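Long-range contacts in 3-oxosteroid 1-dehydrogenase (Sterolibacterium denitrificans, PDB 7P18), which probably catalyses the FAD-dependent introduction of a C1-C2 double bond into 3-oxosteroids, passing the electrons to an acceptor: residues Trp54-Asn58 against Tyr90-Pro95; Gln60-Asp65 against Lys126-Met132; Asp505-Arg509 against Arg552-His556; Asn104-Gln108 against Gly215-Ala219; Pro134-Ala140 against Arg204-Leu208. One frame throughout, in Å; residues are numbered along the deposited sequence.

Contact 1 (Trp54-Asn58 against Tyr90-Pro95); sequences WIPNN and YLESAP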
# COMPACT_ATOMS: atom_id res chain seq x y z
N TRP A 54 10.22 0.97 3.24
CA TRP A 54 11.13 2.07 2.88
C TRP A 54 12.11 2.27 4.05
O TRP A 54 11.71 2.79 5.09
CB TRP A 54 10.36 3.34 2.55
CG TRP A 54 11.22 4.45 2.07
CD1 TRP A 54 11.76 4.58 0.82
CD2 TRP A 54 11.62 5.62 2.80
NE1 TRP A 54 12.41 5.76 0.73
CE2 TRP A 54 12.38 6.41 1.93
CE3 TRP A 54 11.41 6.06 4.11
CZ2 TRP A 54 12.96 7.62 2.32
CZ3 TRP A 54 11.96 7.27 4.49
CH2 TRP A 54 12.74 8.03 3.61
N ILE A 55 13.33 1.78 3.86
CA ILE A 55 14.33 1.64 4.96
C ILE A 55 15.56 2.44 4.56
O ILE A 55 16.51 1.93 3.96
CB ILE A 55 14.68 0.16 5.25
CG1 ILE A 55 13.45 -0.74 5.33
CG2 ILE A 55 15.52 0.08 6.52
CD1 ILE A 55 12.56 -0.51 6.56
N PRO A 56 15.62 3.72 4.95
CA PRO A 56 16.81 4.51 4.64
C PRO A 56 18.00 3.85 5.36
O PRO A 56 17.85 3.38 6.46
CB PRO A 56 16.49 5.91 5.15
CG PRO A 56 14.96 5.91 5.26
CD PRO A 56 14.59 4.50 5.66
N ASN A 57 19.16 3.91 4.70
CA ASN A 57 20.47 3.56 5.29
C ASN A 57 20.46 2.09 5.71
O ASN A 57 21.14 1.73 6.73
CB ASN A 57 20.82 4.49 6.45
CG ASN A 57 22.30 4.49 6.77
OD1 ASN A 57 23.19 4.21 5.92
ND2 ASN A 57 22.57 4.88 8.01
N ASN A 58 19.70 1.24 5.01
CA ASN A 58 19.74 -0.21 5.33
C ASN A 58 21.14 -0.74 4.94
O ASN A 58 21.80 -0.16 4.02
CB ASN A 58 18.58 -0.98 4.68
CG ASN A 58 18.68 -1.08 3.18
OD1 ASN A 58 19.51 -1.84 2.68
ND2 ASN A 58 17.86 -0.30 2.46
N TYR A 90 12.11 6.59 13.78
CA TYR A 90 11.87 5.78 12.55
C TYR A 90 13.22 5.43 11.91
O TYR A 90 13.47 4.27 11.53
CB TYR A 90 10.95 6.49 11.55
CG TYR A 90 10.72 5.62 10.34
CD1 TYR A 90 9.90 4.50 10.44
CD2 TYR A 90 11.34 5.85 9.14
CE1 TYR A 90 9.68 3.66 9.36
CE2 TYR A 90 11.16 5.00 8.05
CZ TYR A 90 10.31 3.91 8.17
OH TYR A 90 10.07 3.07 7.12
N LEU A 91 14.09 6.41 11.75
CA LEU A 91 15.38 6.22 11.07
C LEU A 91 16.31 5.35 11.92
O LEU A 91 17.04 4.52 11.34
CB LEU A 91 15.98 7.59 10.76
CG LEU A 91 15.17 8.44 9.81
CD1 LEU A 91 15.77 9.83 9.67
CD2 LEU A 91 15.00 7.80 8.44
N GLU A 92 16.25 5.49 13.24
CA GLU A 92 17.00 4.61 14.16
C GLU A 92 16.57 3.16 13.99
O GLU A 92 17.43 2.29 13.84
CB GLU A 92 16.80 5.05 15.61
CG GLU A 92 17.54 4.16 16.60
CD GLU A 92 17.33 4.46 18.06
OE1 GLU A 92 16.42 5.21 18.39
OE2 GLU A 92 18.12 3.99 18.85
N SER A 93 15.26 2.89 14.03
CA SER A 93 14.72 1.52 14.24
C SER A 93 14.43 0.80 12.92
O SER A 93 14.50 -0.42 12.94
CB SER A 93 13.52 1.55 15.12
OG SER A 93 13.85 2.06 16.40
N ALA A 94 14.14 1.49 11.83
CA ALA A 94 13.75 0.83 10.56
C ALA A 94 14.84 -0.16 10.11
O ALA A 94 14.55 -1.33 9.84
CB ALA A 94 13.40 1.85 9.54
N PRO A 95 16.14 0.21 10.04
CA PRO A 95 17.17 -0.77 9.68
C PRO A 95 17.29 -1.93 10.68
O PRO A 95 17.59 -3.08 10.27
CB PRO A 95 18.49 0.04 9.64
CG PRO A 95 18.04 1.51 9.58
CD PRO A 95 16.65 1.59 10.16
O HOH W 1 17.72 5.10 8.63
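W54 and Y90 both turn CG away from the backbone N (chi1 -175° and -179°), and their rings meet between a loop and a helix. The loop follows strand 53-54 of the FAD-binding domain and folds as a type II beta turn from I55 to N58. The helix is 84-104, kinked at P95. Y90 OH donates to W54 O at 2.6 Å, approaching a little tilted from the carbonyl plane. The two side chains cross at about a right angle, with W54 CE3 4.1 Å from Y90 CE2. W54 NE1 points elsewhere and bonds to D117. The Y90 side chain also packs against P545 and T548 of helix 543-559, so three elements meet at this side chain. I55 and P56 fill the middle of the contact. I55 CG2 rests 3.6 Å from P95 N, while its CD1 lies against A94 CB. P56 CG sits over one face of the W54 indole, offset toward the rim, and is 3.7 Å from L91 CD2. P95 has no N-H to give to L91 O, as a regular helix would require. Water 1 serves that oxygen instead: it donates to L91 O at 2.9 Å and to P56 O at 2.8 Å, tying turn to helix. The W54 side chain lies about 7 Å from both the bound FAD and the bound steroid, so this buried contact lies close to the active site. The turn is closed by N58, whose ND2 donates to I55 O at 3.0 Å, in the carbonyl plane.

Contact 2 (Gln60-Asp65 against Lys126-Met132); sequences QMQIKD and KPGGRTM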
# COMPACT_ATOMS: atom_id res chain seq x y z
N GLN A 60 22.17 -3.22 3.26
CA GLN A 60 22.28 -3.97 1.99
C GLN A 60 22.39 -3.01 0.81
O GLN A 60 22.47 -3.46 -0.35
CB GLN A 60 21.13 -4.97 1.88
CG GLN A 60 21.16 -6.04 2.97
CD GLN A 60 19.90 -6.88 2.92
OE1 GLN A 60 19.64 -7.57 1.92
NE2 GLN A 60 19.10 -6.75 3.96
N MET A 61 22.42 -1.70 1.06
CA MET A 61 22.44 -0.73 -0.05
C MET A 61 23.76 -0.81 -0.85
O MET A 61 24.82 -0.96 -0.25
CB MET A 61 22.19 0.69 0.48
CG MET A 61 20.75 0.90 0.90
SD MET A 61 20.44 2.53 1.59
CE MET A 61 20.37 3.50 0.09
N GLN A 62 23.68 -0.65 -2.16
CA GLN A 62 24.85 -0.59 -3.08
C GLN A 62 25.38 0.83 -3.22
O GLN A 62 26.48 0.99 -3.76
CB GLN A 62 24.48 -1.11 -4.47
CG GLN A 62 24.13 -2.57 -4.43
CD GLN A 62 23.62 -3.16 -5.73
OE1 GLN A 62 23.46 -4.38 -5.85
NE2 GLN A 62 23.32 -2.33 -6.70
N ILE A 63 24.65 1.84 -2.75
CA ILE A 63 25.08 3.25 -2.77
C ILE A 63 25.15 3.78 -1.34
O ILE A 63 24.57 3.17 -0.41
CB ILE A 63 24.17 4.09 -3.68
CG1 ILE A 63 22.71 4.09 -3.19
CG2 ILE A 63 24.30 3.64 -5.12
CD1 ILE A 63 21.87 5.13 -3.88
N LYS A 64 25.80 4.91 -1.15
CA LYS A 64 25.99 5.41 0.23
C LYS A 64 24.75 6.21 0.65
O LYS A 64 24.16 6.93 -0.16
CB LYS A 64 27.30 6.16 0.43
CG LYS A 64 28.01 5.86 1.76
CD LYS A 64 28.43 4.38 1.96
CE LYS A 64 28.79 4.06 3.39
NZ LYS A 64 29.46 2.72 3.51
N ASP A 65 24.42 6.08 1.93
CA ASP A 65 23.28 6.76 2.58
C ASP A 65 23.71 7.09 4.01
O ASP A 65 24.82 6.69 4.45
CB ASP A 65 22.05 5.85 2.55
CG ASP A 65 20.73 6.59 2.71
OD1 ASP A 65 20.75 7.83 2.81
OD2 ASP A 65 19.69 5.89 2.79
N LYS A 126 17.33 9.70 -2.44
CA LYS A 126 18.24 8.70 -3.05
C LYS A 126 17.61 8.17 -4.33
O LYS A 126 16.38 8.12 -4.49
CB LYS A 126 18.57 7.64 -2.01
CG LYS A 126 19.43 8.13 -0.86
CD LYS A 126 20.88 8.48 -1.29
CE LYS A 126 21.57 9.31 -0.23
NZ LYS A 126 23.01 9.50 -0.54
N PRO A 127 18.47 7.78 -5.30
CA PRO A 127 18.01 7.26 -6.58
C PRO A 127 17.65 5.76 -6.60
O PRO A 127 17.21 5.27 -7.63
CB PRO A 127 19.21 7.57 -7.48
CG PRO A 127 20.39 7.42 -6.57
CD PRO A 127 19.93 8.00 -5.24
N GLY A 128 17.83 5.07 -5.48
CA GLY A 128 17.47 3.65 -5.34
C GLY A 128 17.90 3.12 -4.01
O GLY A 128 18.61 3.83 -3.29
N GLY A 129 17.43 1.94 -3.65
CA GLY A 129 18.08 1.14 -2.60
C GLY A 129 17.46 1.33 -1.22
O GLY A 129 17.70 0.46 -0.39
N ARG A 130 16.70 2.41 -0.94
CA ARG A 130 16.03 2.53 0.39
C ARG A 130 14.82 1.60 0.46
O ARG A 130 14.60 0.97 1.50
CB ARG A 130 15.63 3.98 0.68
CG ARG A 130 16.77 4.97 0.78
CD ARG A 130 16.26 6.32 1.24
NE ARG A 130 17.31 7.18 1.74
CZ ARG A 130 17.29 8.52 1.74
NH1 ARG A 130 16.27 9.21 1.22
NH2 ARG A 130 18.28 9.18 2.32
N THR A 131 14.05 1.51 -0.62
CA THR A 131 12.95 0.53 -0.77
C THR A 131 13.55 -0.89 -0.73
O THR A 131 14.53 -1.12 -1.43
CB THR A 131 12.17 0.77 -2.06
OG1 THR A 131 11.53 2.04 -2.02
CG2 THR A 131 11.16 -0.33 -2.28
N MET A 132 12.94 -1.76 0.06
CA MET A 132 13.28 -3.19 0.21
C MET A 132 12.02 -4.04 0.01
O MET A 132 10.89 -3.56 0.34
CB MET A 132 13.90 -3.49 1.57
CG MET A 132 15.07 -2.56 1.98
SD MET A 132 15.80 -3.07 3.57
CE MET A 132 16.88 -4.39 3.02
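R130 grips the carboxylate of D65 side-on, with NE and NH2 each taking one oxygen. R130 NE donates to D65 OD2 at 2.9 Å in an almost straight bond (178°), and R130 NH2 to D65 OD1, also at 2.9 Å. This bidentate salt bridge fastens the loop between strand 53-54 and helix 67-78 to the chain that leads into strand 131-138. The two planes are not flush but turned 34° apart. Further partners fix both groups: D65 OD2 also accepts from N57 N, and R130 NH1 forms a salt bridge with D117. K126 closes over the pair. Its CG lies 3.3 Å above the centre of the R130 guanidinium, and its chain bends at chi2 to carry the ammonium past D65. K126 NZ then donates to K64 O at 2.8 Å and pairs with E69. Its charge is still near D65 and would probably add to the pull on that carboxylate.

Packing takes over further along. I63 CD1 meets P127 CD at 3.7 Å, beside the G128 carbonyl. M61 folds down on the glycines, with CG 3.3 Å from G129 O and CE near R130 CG. G129 has a positive phi, and a CB there would crowd M61 CE. G129 O is also taken by N58 ND2. At the far end M132 lies on strand 131-138, its side chain about 7 Å from that of the FAD-binding A52. The M132 chain bends at chi3, and CE comes 3.4 Å from Q60 NE2, the amide nitrogen that makes a weak bond to Y109 O.

Contact 3 (Asp505-Arg509 against Arg552-His556); sequences DKDAR and RAANH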
# COMPACT_ATOMS: atom_id res chain seq x y z
N ASP A 505 3.52 8.69 20.15
CA ASP A 505 4.89 9.19 20.40
C ASP A 505 5.87 8.26 19.69
O ASP A 505 5.43 7.35 18.95
CB ASP A 505 5.18 9.36 21.89
CG ASP A 505 5.30 8.07 22.68
OD1 ASP A 505 5.36 6.98 22.06
OD2 ASP A 505 5.34 8.16 23.95
N LYS A 506 7.16 8.48 19.93
CA LYS A 506 8.27 7.78 19.25
C LYS A 506 8.29 6.30 19.57
O LYS A 506 8.94 5.55 18.86
CB LYS A 506 9.60 8.44 19.64
CG LYS A 506 9.95 8.27 21.10
CD LYS A 506 11.32 8.77 21.46
CE LYS A 506 11.57 8.59 22.94
NZ LYS A 506 12.78 9.35 23.30
N ASP A 507 7.61 5.87 20.63
CA ASP A 507 7.58 4.46 21.07
C ASP A 507 6.20 3.84 20.81
O ASP A 507 5.88 2.78 21.38
CB ASP A 507 8.01 4.37 22.53
CG ASP A 507 9.47 4.74 22.71
OD1 ASP A 507 10.29 4.16 22.00
OD2 ASP A 507 9.75 5.64 23.53
N ALA A 508 5.40 4.49 19.97
CA ALA A 508 4.06 4.06 19.51
C ALA A 508 3.02 4.13 20.63
O ALA A 508 1.92 3.53 20.47
CB ALA A 508 4.16 2.68 18.94
N ARG A 509 3.29 4.89 21.70
CA ARG A 509 2.30 5.04 22.79
C ARG A 509 1.20 5.97 22.31
O ARG A 509 1.49 7.05 21.73
CB ARG A 509 2.97 5.58 24.06
CG ARG A 509 3.90 4.57 24.67
CD ARG A 509 4.34 4.96 26.08
NE ARG A 509 5.19 6.13 26.04
CZ ARG A 509 5.78 6.67 27.10
NH1 ARG A 509 5.59 6.15 28.31
NH2 ARG A 509 6.54 7.74 26.95
N ARG A 552 9.34 -1.03 17.72
CA ARG A 552 9.54 -0.07 18.85
C ARG A 552 8.50 -0.29 19.96
O ARG A 552 8.89 -0.17 21.13
CB ARG A 552 9.58 1.38 18.38
CG ARG A 552 10.78 1.72 17.50
CD ARG A 552 10.94 3.23 17.31
NE ARG A 552 11.20 3.91 18.58
CZ ARG A 552 12.41 4.25 19.07
NH1 ARG A 552 13.51 4.00 18.39
NH2 ARG A 552 12.48 4.87 20.24
N ALA A 553 7.23 -0.60 19.64
CA ALA A 553 6.20 -0.87 20.67
C ALA A 553 6.66 -2.05 21.53
O ALA A 553 6.61 -1.93 22.78
CB ALA A 553 4.83 -1.14 20.07
N ALA A 554 6.99 -3.17 20.90
CA ALA A 554 7.40 -4.41 21.59
C ALA A 554 8.64 -4.09 22.44
O ALA A 554 8.66 -4.45 23.62
CB ALA A 554 7.71 -5.50 20.62
N ASN A 555 9.59 -3.37 21.88
CA ASN A 555 10.84 -3.00 22.60
C ASN A 555 10.48 -2.18 23.84
O ASN A 555 11.05 -2.45 24.93
CB ASN A 555 11.80 -2.24 21.68
CG ASN A 555 12.44 -3.07 20.61
OD1 ASN A 555 12.37 -4.31 20.61
ND2 ASN A 555 13.08 -2.39 19.66
N HIS A 556 9.55 -1.23 23.72
CA HIS A 556 9.19 -0.33 24.83
C HIS A 556 8.53 -1.15 25.94
O HIS A 556 8.85 -0.92 27.15
CB HIS A 556 8.31 0.82 24.37
CG HIS A 556 8.10 1.83 25.44
ND1 HIS A 556 7.02 1.77 26.29
CD2 HIS A 556 8.86 2.88 25.84
CE1 HIS A 556 7.11 2.78 27.15
NE2 HIS A 556 8.20 3.51 26.84
O HOH W 2 10.91 1.57 21.77
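A type I beta turn from D505 to A508, built round an Asx turn, sets D507 against R552 on the helix 543-559. R552 reaches the turn with two nitrogens. NE donates to K506 O at 2.8 Å, in a bent bond (131°) that comes in tilted from the carbonyl plane. NH2 makes a salt bridge to D507 OD1 at 2.9 Å, met on the syn side but well out of the carboxylate plane. The R552 chain bends at chi3 (63°), which turns the guanidinium back over the turn. Its remaining nitrogen, NH1, pairs with E92 and S93 of helix 84-104. Water 2 adds a second link: it donates to D507 OD1 at 2.7 Å and to R552 O.

The helix is the last one of the chain. It starts at L543, an FAD-binding residue, and the turn lies against a later part of it. A508 also bonds through its backbone to C523, in an outer strand of the parallel sheet. Here A508 CB touches A553 CB at 4.0 Å.

H556 sits between D507 and R509. Its CD2 is 3.7 Å from D507 CG, and NE2 lies over one face of the R509 guanidinium. The two groups are not stacked flat, since their planes are 49° apart. H556 ND1 bonds to Y522 OH, which fixes the rotation of the ring. D505 meets the edge of the R509 guanidinium. Its OD2 accepts from R509 NE at 2.9 Å, and its OD1 takes D507 N and R509 N from opposite faces of the carboxylate plane.

Contact 4 (Asn104-Gln108 against Gly215-Ala219); sequences NMTLQ and GLRHA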
# COMPACT_ATOMS: atom_id res chain seq x y z
N ASN A 104 16.18 -13.65 12.15
CA ASN A 104 15.34 -14.46 13.07
C ASN A 104 14.14 -15.10 12.36
O ASN A 104 13.30 -15.66 13.09
CB ASN A 104 14.93 -13.61 14.27
CG ASN A 104 16.14 -13.17 15.06
OD1 ASN A 104 16.67 -13.97 15.82
ND2 ASN A 104 16.60 -11.95 14.86
N MET A 105 14.07 -15.05 11.03
CA MET A 105 12.89 -15.53 10.26
C MET A 105 13.35 -16.14 8.95
O MET A 105 14.44 -15.75 8.44
CB MET A 105 11.91 -14.39 10.00
CG MET A 105 11.40 -13.72 11.29
SD MET A 105 10.06 -12.52 10.92
CE MET A 105 9.77 -11.82 12.53
N THR A 106 12.53 -17.03 8.37
CA THR A 106 12.74 -17.58 7.02
C THR A 106 12.51 -16.45 6.01
O THR A 106 13.23 -16.38 4.99
CB THR A 106 11.89 -18.84 6.77
OG1 THR A 106 12.31 -19.78 7.75
CG2 THR A 106 12.11 -19.46 5.42
N LEU A 107 11.54 -15.59 6.29
CA LEU A 107 11.29 -14.35 5.50
C LEU A 107 12.61 -13.55 5.39
O LEU A 107 13.27 -13.42 6.43
CB LEU A 107 10.22 -13.55 6.24
CG LEU A 107 9.85 -12.19 5.67
CD1 LEU A 107 9.29 -12.34 4.26
CD2 LEU A 107 8.86 -11.52 6.61
N GLN A 108 12.95 -13.08 4.20
CA GLN A 108 14.18 -12.31 3.89
C GLN A 108 13.78 -11.07 3.07
O GLN A 108 13.04 -11.21 2.07
CB GLN A 108 15.21 -13.19 3.18
CG GLN A 108 15.67 -14.42 3.99
CD GLN A 108 16.51 -14.05 5.18
OE1 GLN A 108 17.51 -13.33 5.03
NE2 GLN A 108 16.06 -14.43 6.37
N GLY A 215 5.37 -15.14 5.54
CA GLY A 215 6.62 -15.21 6.34
C GLY A 215 6.39 -14.81 7.78
O GLY A 215 6.93 -15.47 8.67
N LEU A 216 5.60 -13.76 8.05
CA LEU A 216 5.35 -13.31 9.44
C LEU A 216 4.44 -14.34 10.13
O LEU A 216 4.65 -14.63 11.34
CB LEU A 216 4.75 -11.90 9.44
CG LEU A 216 5.72 -10.79 9.00
CD1 LEU A 216 4.97 -9.49 8.75
CD2 LEU A 216 6.79 -10.58 10.07
N ARG A 217 3.50 -14.92 9.39
CA ARG A 217 2.63 -15.97 10.00
C ARG A 217 3.52 -17.14 10.44
O ARG A 217 3.34 -17.64 11.54
CB ARG A 217 1.53 -16.43 9.05
CG ARG A 217 0.61 -17.46 9.70
CD ARG A 217 -0.27 -16.83 10.73
NE ARG A 217 -1.08 -17.75 11.52
CZ ARG A 217 -0.68 -18.39 12.61
NH1 ARG A 217 0.56 -18.29 13.06
NH2 ARG A 217 -1.53 -19.19 13.25
N HIS A 218 4.45 -17.53 9.59
CA HIS A 218 5.40 -18.64 9.85
C HIS A 218 6.22 -18.35 11.10
O HIS A 218 6.35 -19.23 11.94
CB HIS A 218 6.27 -18.88 8.62
CG HIS A 218 7.24 -20.00 8.83
ND1 HIS A 218 6.85 -21.34 8.82
CD2 HIS A 218 8.57 -19.99 9.08
CE1 HIS A 218 7.91 -22.10 9.06
NE2 HIS A 218 8.97 -21.29 9.23
N ALA A 219 6.73 -17.12 11.25
CA ALA A 219 7.46 -16.67 12.46
C ALA A 219 6.61 -16.86 13.72
O ALA A 219 7.14 -17.32 14.74
CB ALA A 219 7.89 -15.22 12.31
O HOH W 3 9.44 -16.36 8.24
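M105 lays its sulfur on two side chains of helix 208-222. SD is 3.7 Å from A219 CB and 3.9 Å from L216 CD2. The chain is extended beyond CG (chi2 -172°, chi3 -176°), and this carries SD and CE across the helix, where CE also comes near both partners. An alanine in place of M105 is likely to open a gap beside L216 CD2 and A219 CB, since the sulfur and methyl that cover them would be gone. L107 is the second point of contact. Its CD2 meets L216 CG at 4.0 Å, so L107 and M105 both pack on L216 from the loop side. L107 CB lies 4.0 Å from G215 CA. A CB on G215 would run into L107, so the bare glycine allows the two backbones to come close. T106 OG1 lies 4.0 Å from H218 NE2, approaching the ring obliquely.

No direct hydrogen bond crosses the interface. Water 3 makes the polar link, donating to G215 O at 2.7 Å and accepting from L107 N at 3.0 Å. Further out, L21 and A24 of helix 17-28 touch M105, and A17 and M20 of the same helix touch L216. R223 ties both sides, bonding to N104 O and A219 O. M105 is the first residue to leave the helical conformation after helix 84-104, and the loop runs on to strand 109-111. The contact thus joins this helix-to-strand turn to helix 208-222, beside the helix that follows the first strand of the Rossmann-type FAD-binding fold.

Contact 5 (Pro134-Ala140 against Arg204-Leu208); sequences PMLFDAA and RKRGL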
# COMPACT_ATOMS: atom_id res chain seq x y z
N PRO A 134 10.47 -8.49 -0.11
CA PRO A 134 10.70 -9.88 0.29
C PRO A 134 11.18 -10.79 -0.84
O PRO A 134 10.78 -10.60 -2.00
CB PRO A 134 9.33 -10.40 0.71
CG PRO A 134 8.40 -9.20 0.67
CD PRO A 134 9.05 -8.16 -0.20
N MET A 135 12.06 -11.73 -0.51
CA MET A 135 12.32 -12.91 -1.37
C MET A 135 11.02 -13.75 -1.42
O MET A 135 10.21 -13.72 -0.45
CB MET A 135 13.45 -13.75 -0.78
CG MET A 135 14.78 -13.02 -0.76
SD MET A 135 16.12 -14.16 -0.28
CE MET A 135 16.28 -15.07 -1.82
N LEU A 136 10.81 -14.46 -2.53
CA LEU A 136 9.69 -15.45 -2.61
C LEU A 136 9.73 -16.35 -1.37
O LEU A 136 10.83 -16.77 -0.93
CB LEU A 136 9.79 -16.25 -3.91
CG LEU A 136 9.66 -15.49 -5.22
CD1 LEU A 136 9.73 -16.47 -6.40
CD2 LEU A 136 8.37 -14.70 -5.31
N PHE A 137 8.58 -16.59 -0.78
CA PHE A 137 8.41 -17.39 0.44
C PHE A 137 7.65 -18.68 0.09
O PHE A 137 6.67 -18.65 -0.71
CB PHE A 137 7.68 -16.58 1.52
CG PHE A 137 7.62 -17.29 2.83
CD1 PHE A 137 8.65 -17.19 3.73
CD2 PHE A 137 6.55 -18.10 3.15
CE1 PHE A 137 8.62 -17.88 4.92
CE2 PHE A 137 6.52 -18.81 4.33
CZ PHE A 137 7.55 -18.68 5.22
N ASP A 138 8.07 -19.78 0.72
CA ASP A 138 7.53 -21.15 0.55
C ASP A 138 6.33 -21.36 1.47
O ASP A 138 6.55 -21.66 2.65
CB ASP A 138 8.63 -22.17 0.88
CG ASP A 138 8.24 -23.61 0.59
OD1 ASP A 138 7.16 -23.84 -0.02
OD2 ASP A 138 9.05 -24.46 0.95
N ALA A 139 5.11 -21.19 0.95
CA ALA A 139 3.84 -21.39 1.69
C ALA A 139 3.71 -22.82 2.24
O ALA A 139 2.95 -23.01 3.25
CB ALA A 139 2.68 -21.07 0.78
N ALA A 140 4.40 -23.81 1.67
CA ALA A 140 4.37 -25.19 2.22
C ALA A 140 4.82 -25.16 3.68
O ALA A 140 4.29 -25.95 4.48
CB ALA A 140 5.22 -26.14 1.40
N ARG A 204 2.75 -22.18 -4.77
CA ARG A 204 3.34 -22.50 -3.45
C ARG A 204 4.28 -21.36 -3.00
O ARG A 204 4.44 -21.14 -1.77
CB ARG A 204 4.13 -23.80 -3.61
CG ARG A 204 4.83 -24.24 -2.34
CD ARG A 204 5.23 -25.70 -2.43
NE ARG A 204 6.30 -25.88 -3.37
CZ ARG A 204 7.59 -25.90 -3.05
NH1 ARG A 204 7.98 -25.74 -1.80
NH2 ARG A 204 8.48 -26.08 -4.00
N LYS A 205 5.00 -20.80 -3.96
CA LYS A 205 5.87 -19.62 -3.76
C LYS A 205 4.98 -18.39 -3.73
O LYS A 205 4.17 -18.19 -4.69
CB LYS A 205 6.94 -19.49 -4.84
CG LYS A 205 7.90 -20.66 -4.96
CD LYS A 205 8.65 -20.91 -3.71
CE LYS A 205 9.60 -22.07 -3.84
NZ LYS A 205 10.65 -22.00 -2.80
N ARG A 206 5.13 -17.59 -2.69
CA ARG A 206 4.41 -16.30 -2.55
C ARG A 206 5.42 -15.16 -2.71
O ARG A 206 6.58 -15.28 -2.29
CB ARG A 206 3.67 -16.29 -1.21
CG ARG A 206 2.86 -17.54 -0.87
CD ARG A 206 1.90 -17.97 -1.96
NE ARG A 206 0.97 -16.94 -2.37
CZ ARG A 206 0.30 -16.90 -3.53
NH1 ARG A 206 0.45 -17.85 -4.44
NH2 ARG A 206 -0.52 -15.90 -3.78
N GLY A 207 4.96 -14.07 -3.30
CA GLY A 207 5.73 -12.83 -3.52
C GLY A 207 5.07 -11.63 -2.89
O GLY A 207 3.90 -11.73 -2.43
N LEU A 208 5.79 -10.52 -2.86
CA LEU A 208 5.26 -9.19 -2.50
C LEU A 208 4.63 -9.28 -1.11
O LEU A 208 5.23 -9.93 -0.26
CB LEU A 208 4.26 -8.77 -3.57
CG LEU A 208 4.79 -8.80 -5.00
CD1 LEU A 208 3.70 -8.39 -5.98
CD2 LEU A 208 6.02 -7.92 -5.18
O HOH W 4 8.63 -9.73 -3.31
O HOH W 5 11.24 -19.75 -0.81
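Strand 205-206 pairs antiparallel with strand 131-138 in one small sheet, and the side chain of L208, at the end of the pairing, comes about 4 Å from the bound steroid. F137 and R206 form the hydrogen-bonded pair: F137 N donates to R206 O at 2.8 Å, and R206 N to F137 O at 2.7 Å. D138 and K205 are the following non-hydrogen-bonded pair. A139 N then donates to R204 O at 2.8 Å, nearly along the C=O axis. L136 CA and K205 CA add CA-H...O contacts to R206 O and F137 O.

R204 binds the side chain of D138. Its NH1 is 2.7 Å from D138 OD1, a salt bridge whose hydrogen bond is weak because it is strongly bent (122°). The planes of the two groups are 78° apart. The R204 chain bends at chi3, which brings NH1 to D138 OD1, while NE pairs with D193 and the CD lies against A140 CB. D138 OD1 also accepts from A140 N, an Asx turn. A leucine in place of R204 would probably leave both D138 and D193 without their positive mate. On the other face of the sheet, R206 NH1 bonds to the backbone O of D203 and NH2 to N210 OD1, and R206 CG rests 3.9 Å from A139 CB. L136 CD2 packs on G207 CA at 3.7 Å, and a CB on G207 would crowd it. Water 4 joins P134 O to L208 N, where the strands part. This short antiparallel pairing leads into helix 208-222, beside the FAD-binding G50 and the steroid pocket.

Contacts 1 and 2 touch, with centres 11 Å apart, and I55 N lies 2.8 Å from R130 O. R552 of contact 3 reaches the helix of contact 1. Contacts 4 and 5 form a second group, centres 10 Å apart, with Q108 O 2.8 Å from M135 N and F137 packed on G215 and H218. Strand 131-138 joins the groups, since contacts 2 and 5 adjoin along it. In contact 5 the side chain of L208 is about 4 Å from the bound steroid. The side chain of W54 in contact 1 is about 7 Å from both steroid and FAD. That of A508 in contact 3 is farther out, about 12 Å from FAD.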